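Long-range contacts in major capsid protein (Paramecium bursaria Chlorella virus 1, PDB 5TIQ), which self-assembles as trimers into the icosahedral capsid of a large chlorella virus, forming the bulk of a shell about 190 nm across: residues 41-46 and 57-62; 246-251 and 380-385. All blocks are in the same frame, centred on the assembly; numbering follows the deposited sequence.

Interaction 1: 41-46 and 57-62; sequences IQQTIN and TQISRN
Gln43 reaches across to Ser60 with its side-chain amide, and this is the buried, closely fitted part of the contact. Its chain bends at CG (chi2 -58°), so that OE1 accepts from Ser60 N at 2.9 Å, nearly straight (169°) and in the carbonyl plane of the amide. NE2 turns back within its own segment and donates to Ile41 O at 3.2 Å, arriving from above that carbonyl plane; with a weak bond to Tyr207 OH, this fixes the rotation of the amide. Nearer the backbone, Thr57 CG2 packs on Gln43 CB at 3.6 Å, the side chains crossing at about a right angle, while Thr57 OG1 donates to Thr44 O at 3.0 Å.

Exposed Gln42, Thr44 and Gln58 mark the solvent side. One water joins it to the amide, linking Thr44 N and Gln58 O to Gln43 OE1; another connects Gln42 O with Ser60 OG. Toward exposed Asn62 the contact thins to Ile41 CD1 against Asn62 CB, 3.6 Å apart. Strand 36-42 pairs with 200-210 and strand 54-58 with 172-178, so the contact joins strand ends of two sheets and the chain just beyond, as in the N-terminal jelly roll of double jelly-roll capsid proteins.

Interaction 2: 246-251 and 380-385; sequences ASQNIR and LTYKTC. With HG (mercury (II) ion), chain L.
The Tyr382 ring meets the Gln248 amide at its hydroxyl edge: Gln248 OE1 lies in the ring plane and accepts from Tyr382 OH at 2.7 Å, nearly in line with the amide C=O. The two flat groups are turned 51° against each other, and their side chains pass at a slant. Ala246 O and Ser247 N approach the ring obliquely, and Ala246 CB stands 4.2 Å from Tyr382 CD2. Away from these segments the ring meets that of Phe265, the planes about 80° apart. Gln248 is extended, with CG anti to the backbone N (chi1 -173°), which carries its amide out to the hydroxyl. There OE1 also accepts from Ala238 N and NE2 donates to Glu236 O, so three bonds hold the amide.

The backbones pair antiparallel. Gln248 and Leu380 form a hydrogen-bonded pair, with Leu380 N 2.7 Å from Gln248 O and a more bent return bond from Gln248 N to Leu380 O at 2.9 Å; Ser247 and Thr381 form the non-hydrogen-bonded pair beside it. Tyr382 N donates to Ala246 O at 2.8 Å. Next to this bond Ala246 N donates to a water that probably also reaches Lys383 O. Ile250 CD1 touches Leu380 CD1 at 3.6 Å on the face that carries Gln248 and Leu380. Farther on, Cys385 binds a mercury ion through SG at 2.7 Å and through its carbonyl O.

Strand 247-251 lies along one side of strand 376-387, whose Thr381 and Lys383 bond by their backbones to strand 312-319 or the residues just before it. Ile250 and Leu380 both pack on Leu413 of strand 412-426, which belongs to another sheet, while strand 402-404 runs parallel to 376-387 near Cys385.

The two contacts lie on opposite sides of the chain's centre, their centres 46 Å apart, and share no strand. Interaction 1 belongs to the N-terminal part of the chain and interaction 2 to the C-terminal part, which correspond broadly to the two jelly rolls of this capsid fold. Each is partly buried, mixing covered residues with exposed ones. They differ in what does the joining. At 41-46 and 57-62 the chain leaves strands of separate sheets, and side-chain-to-backbone bonds and waters join them. At 246-251 and 380-385 the strands are neighbours in one sheet, so regular backbone bonds dominate, with a tyrosine-glutamine bond and aliphatic packing added.

Interaction 1: 41-46 and 57-62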
# COMPACT_ATOMS: atom_id res chain seq x y z
N ILE A 41 -19.33 -11.48 18.91
CA ILE A 41 -20.59 -11.79 19.59
C ILE A 41 -21.53 -10.60 19.46
O ILE A 41 -21.12 -9.45 19.70
CB ILE A 41 -20.35 -12.15 21.07
CG1 ILE A 41 -19.44 -13.38 21.17
CG2 ILE A 41 -21.67 -12.38 21.80
CD1 ILE A 41 -19.15 -13.81 22.58
N GLN A 42 -22.78 -10.87 19.10
CA GLN A 42 -23.75 -9.80 18.86
C GLN A 42 -24.23 -9.21 20.18
O GLN A 42 -24.41 -9.91 21.18
CB GLN A 42 -24.94 -10.33 18.06
CG GLN A 42 -25.94 -9.25 17.68
CD GLN A 42 -27.05 -9.76 16.79
OE1 GLN A 42 -27.81 -8.98 16.22
NE2 GLN A 42 -27.14 -11.08 16.65
N GLN A 43 -24.45 -7.89 20.17
CA GLN A 43 -24.88 -7.14 21.34
C GLN A 43 -26.37 -6.83 21.26
O GLN A 43 -27.01 -6.94 20.21
CB GLN A 43 -24.08 -5.85 21.46
CG GLN A 43 -22.58 -6.05 21.56
CD GLN A 43 -22.20 -6.90 22.75
OE1 GLN A 43 -22.55 -6.59 23.89
NE2 GLN A 43 -21.49 -7.99 22.49
N THR A 44 -26.92 -6.42 22.40
CA THR A 44 -28.30 -5.97 22.48
C THR A 44 -28.35 -4.45 22.31
O THR A 44 -27.56 -3.73 22.92
CB THR A 44 -28.94 -6.37 23.81
OG1 THR A 44 -28.84 -7.79 23.98
CG2 THR A 44 -30.40 -5.97 23.85
N ILE A 45 -29.28 -3.99 21.50
CA ILE A 45 -29.45 -2.57 21.21
C ILE A 45 -30.70 -2.09 21.94
O ILE A 45 -31.80 -2.60 21.70
CB ILE A 45 -29.57 -2.30 19.71
CG1 ILE A 45 -28.27 -2.69 18.99
CG2 ILE A 45 -29.90 -0.83 19.45
CD1 ILE A 45 -28.33 -2.49 17.50
N ASN A 46 -30.53 -1.12 22.83
CA ASN A 46 -31.64 -0.55 23.58
C ASN A 46 -32.15 0.70 22.87
O ASN A 46 -31.36 1.58 22.51
CB ASN A 46 -31.21 -0.23 25.01
CG ASN A 46 -30.93 -1.47 25.83
OD1 ASN A 46 -29.79 -1.73 26.22
ND2 ASN A 46 -31.97 -2.26 26.09
N THR A 57 -26.00 0.65 23.72
CA THR A 57 -25.63 -0.75 23.92
C THR A 57 -24.70 -0.85 25.12
O THR A 57 -23.71 -0.12 25.20
CB THR A 57 -24.94 -1.32 22.67
OG1 THR A 57 -25.91 -1.54 21.64
CG2 THR A 57 -24.25 -2.63 23.00
N GLN A 58 -25.03 -1.75 26.04
CA GLN A 58 -24.14 -2.09 27.14
C GLN A 58 -23.43 -3.40 26.80
O GLN A 58 -24.08 -4.44 26.64
CB GLN A 58 -24.92 -2.23 28.45
CG GLN A 58 -24.06 -2.58 29.65
CD GLN A 58 -24.87 -2.67 30.93
OE1 GLN A 58 -24.73 -3.62 31.70
NE2 GLN A 58 -25.73 -1.69 31.15
N ILE A 59 -22.10 -3.33 26.68
CA ILE A 59 -21.32 -4.48 26.23
C ILE A 59 -21.50 -5.63 27.22
O ILE A 59 -21.25 -5.47 28.43
CB ILE A 59 -19.84 -4.11 26.07
CG1 ILE A 59 -19.68 -2.86 25.20
CG2 ILE A 59 -19.06 -5.27 25.48
CD1 ILE A 59 -20.17 -3.03 23.79
N SER A 60 -21.93 -6.78 26.72
CA SER A 60 -22.06 -7.96 27.56
C SER A 60 -20.68 -8.51 27.92
O SER A 60 -19.70 -8.31 27.21
CB SER A 60 -22.89 -9.03 26.86
OG SER A 60 -22.30 -9.41 25.63
N ARG A 61 -20.62 -9.21 29.05
CA ARG A 61 -19.35 -9.68 29.60
C ARG A 61 -19.13 -11.16 29.29
O ARG A 61 -19.06 -12.01 30.17
CB ARG A 61 -19.31 -9.41 31.10
CG ARG A 61 -19.55 -7.95 31.44
CD ARG A 61 -19.32 -7.66 32.91
NE ARG A 61 -18.90 -6.28 33.10
CZ ARG A 61 -17.63 -5.88 33.09
NH1 ARG A 61 -16.66 -6.77 32.92
NH2 ARG A 61 -17.33 -4.60 33.27
N ASN A 62 -19.02 -11.44 28.00
CA ASN A 62 -18.79 -12.81 27.55
C ASN A 62 -17.32 -13.20 27.63
O ASN A 62 -17.00 -14.33 28.02
CB ASN A 62 -19.31 -12.98 26.13
CG ASN A 62 -20.74 -12.56 25.98
OD1 ASN A 62 -21.03 -11.37 25.79
ND2 ASN A 62 -21.66 -13.51 26.07
O HOH W 1 -24.53 -9.59 23.97
O HOH W 2 -25.32 -6.43 24.75

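Interaction 2: 246-251 and 380-385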
# COMPACT_ATOMS: atom_id res chain seq x y z
N ALA A 246 -10.65 37.21 2.04
CA ALA A 246 -11.08 37.22 3.43
C ALA A 246 -10.08 36.48 4.31
O ALA A 246 -9.38 35.56 3.86
CB ALA A 246 -12.47 36.59 3.57
N SER A 247 -10.02 36.88 5.58
CA SER A 247 -9.16 36.24 6.56
C SER A 247 -9.96 35.97 7.82
O SER A 247 -11.08 36.46 7.99
CB SER A 247 -7.93 37.11 6.88
OG SER A 247 -8.31 38.30 7.54
N GLN A 248 -9.38 35.18 8.72
CA GLN A 248 -10.10 34.73 9.90
C GLN A 248 -9.12 34.11 10.89
O GLN A 248 -8.20 33.39 10.48
CB GLN A 248 -11.18 33.71 9.51
CG GLN A 248 -12.10 33.29 10.64
CD GLN A 248 -13.14 32.30 10.17
OE1 GLN A 248 -13.03 31.74 9.08
NE2 GLN A 248 -14.16 32.07 11.00
N ASN A 249 -9.33 34.39 12.17
CA ASN A 249 -8.56 33.78 13.25
C ASN A 249 -9.51 32.99 14.14
O ASN A 249 -10.50 33.54 14.63
CB ASN A 249 -7.83 34.84 14.08
CG ASN A 249 -6.75 35.56 13.29
OD1 ASN A 249 -6.04 34.95 12.48
ND2 ASN A 249 -6.62 36.86 13.52
N ILE A 250 -9.21 31.72 14.35
CA ILE A 250 -10.02 30.84 15.19
C ILE A 250 -9.20 30.46 16.42
O ILE A 250 -8.12 29.87 16.30
CB ILE A 250 -10.48 29.58 14.43
CG1 ILE A 250 -11.47 29.94 13.32
CG2 ILE A 250 -11.10 28.58 15.39
CD1 ILE A 250 -10.81 30.29 12.01
N ARG A 251 -9.73 30.79 17.59
CA ARG A 251 -9.09 30.39 18.84
C ARG A 251 -9.31 28.90 19.07
O ARG A 251 -10.45 28.42 19.07
CB ARG A 251 -9.64 31.20 20.01
CG ARG A 251 -9.05 30.82 21.36
CD ARG A 251 -7.64 31.35 21.53
NE ARG A 251 -7.62 32.66 22.17
CZ ARG A 251 -7.42 32.85 23.47
NH1 ARG A 251 -7.21 31.82 24.27
NH2 ARG A 251 -7.43 34.08 23.97
N LEU A 380 -6.26 32.05 9.14
CA LEU A 380 -6.69 31.58 7.83
C LEU A 380 -6.82 32.75 6.87
O LEU A 380 -7.27 33.84 7.24
CB LEU A 380 -8.03 30.85 7.93
CG LEU A 380 -8.06 29.66 8.88
CD1 LEU A 380 -9.46 29.07 8.96
CD2 LEU A 380 -7.06 28.61 8.43
N THR A 381 -6.42 32.51 5.62
CA THR A 381 -6.65 33.43 4.51
C THR A 381 -7.28 32.63 3.38
O THR A 381 -6.76 31.57 3.01
CB THR A 381 -5.35 34.09 4.05
OG1 THR A 381 -4.80 34.87 5.11
CG2 THR A 381 -5.62 35.00 2.86
N TYR A 382 -8.38 33.12 2.84
CA TYR A 382 -9.16 32.39 1.86
C TYR A 382 -8.88 32.90 0.45
O TYR A 382 -8.51 34.07 0.25
CB TYR A 382 -10.66 32.50 2.16
CG TYR A 382 -11.04 31.89 3.49
CD1 TYR A 382 -11.11 30.52 3.65
CD2 TYR A 382 -11.31 32.70 4.59
CE1 TYR A 382 -11.45 29.95 4.86
CE2 TYR A 382 -11.65 32.14 5.81
CZ TYR A 382 -11.72 30.77 5.94
OH TYR A 382 -12.05 30.20 7.15
N LYS A 383 -9.03 32.01 -0.52
CA LYS A 383 -8.91 32.40 -1.91
C LYS A 383 -10.05 33.33 -2.31
O LYS A 383 -11.09 33.40 -1.65
CB LYS A 383 -8.91 31.17 -2.82
CG LYS A 383 -7.80 30.17 -2.52
CD LYS A 383 -7.92 28.95 -3.42
CE LYS A 383 -6.90 27.89 -3.06
NZ LYS A 383 -7.04 26.69 -3.92
N THR A 384 -9.83 34.07 -3.39
CA THR A 384 -10.86 34.94 -3.95
C THR A 384 -11.76 34.09 -4.84
O THR A 384 -11.38 33.71 -5.95
CB THR A 384 -10.22 36.08 -4.73
OG1 THR A 384 -9.35 36.82 -3.87
CG2 THR A 384 -11.29 37.02 -5.27
N CYS A 385 -12.96 33.78 -4.36
CA CYS A 385 -13.90 32.92 -5.08
C CYS A 385 -14.57 33.71 -6.20
O CYS A 385 -15.74 34.09 -6.13
CB CYS A 385 -14.92 32.32 -4.12
SG CYS A 385 -15.53 33.48 -2.87
HG HG L . -17.73 34.28 -4.16
O HOH W 3 -12.06 35.67 0.09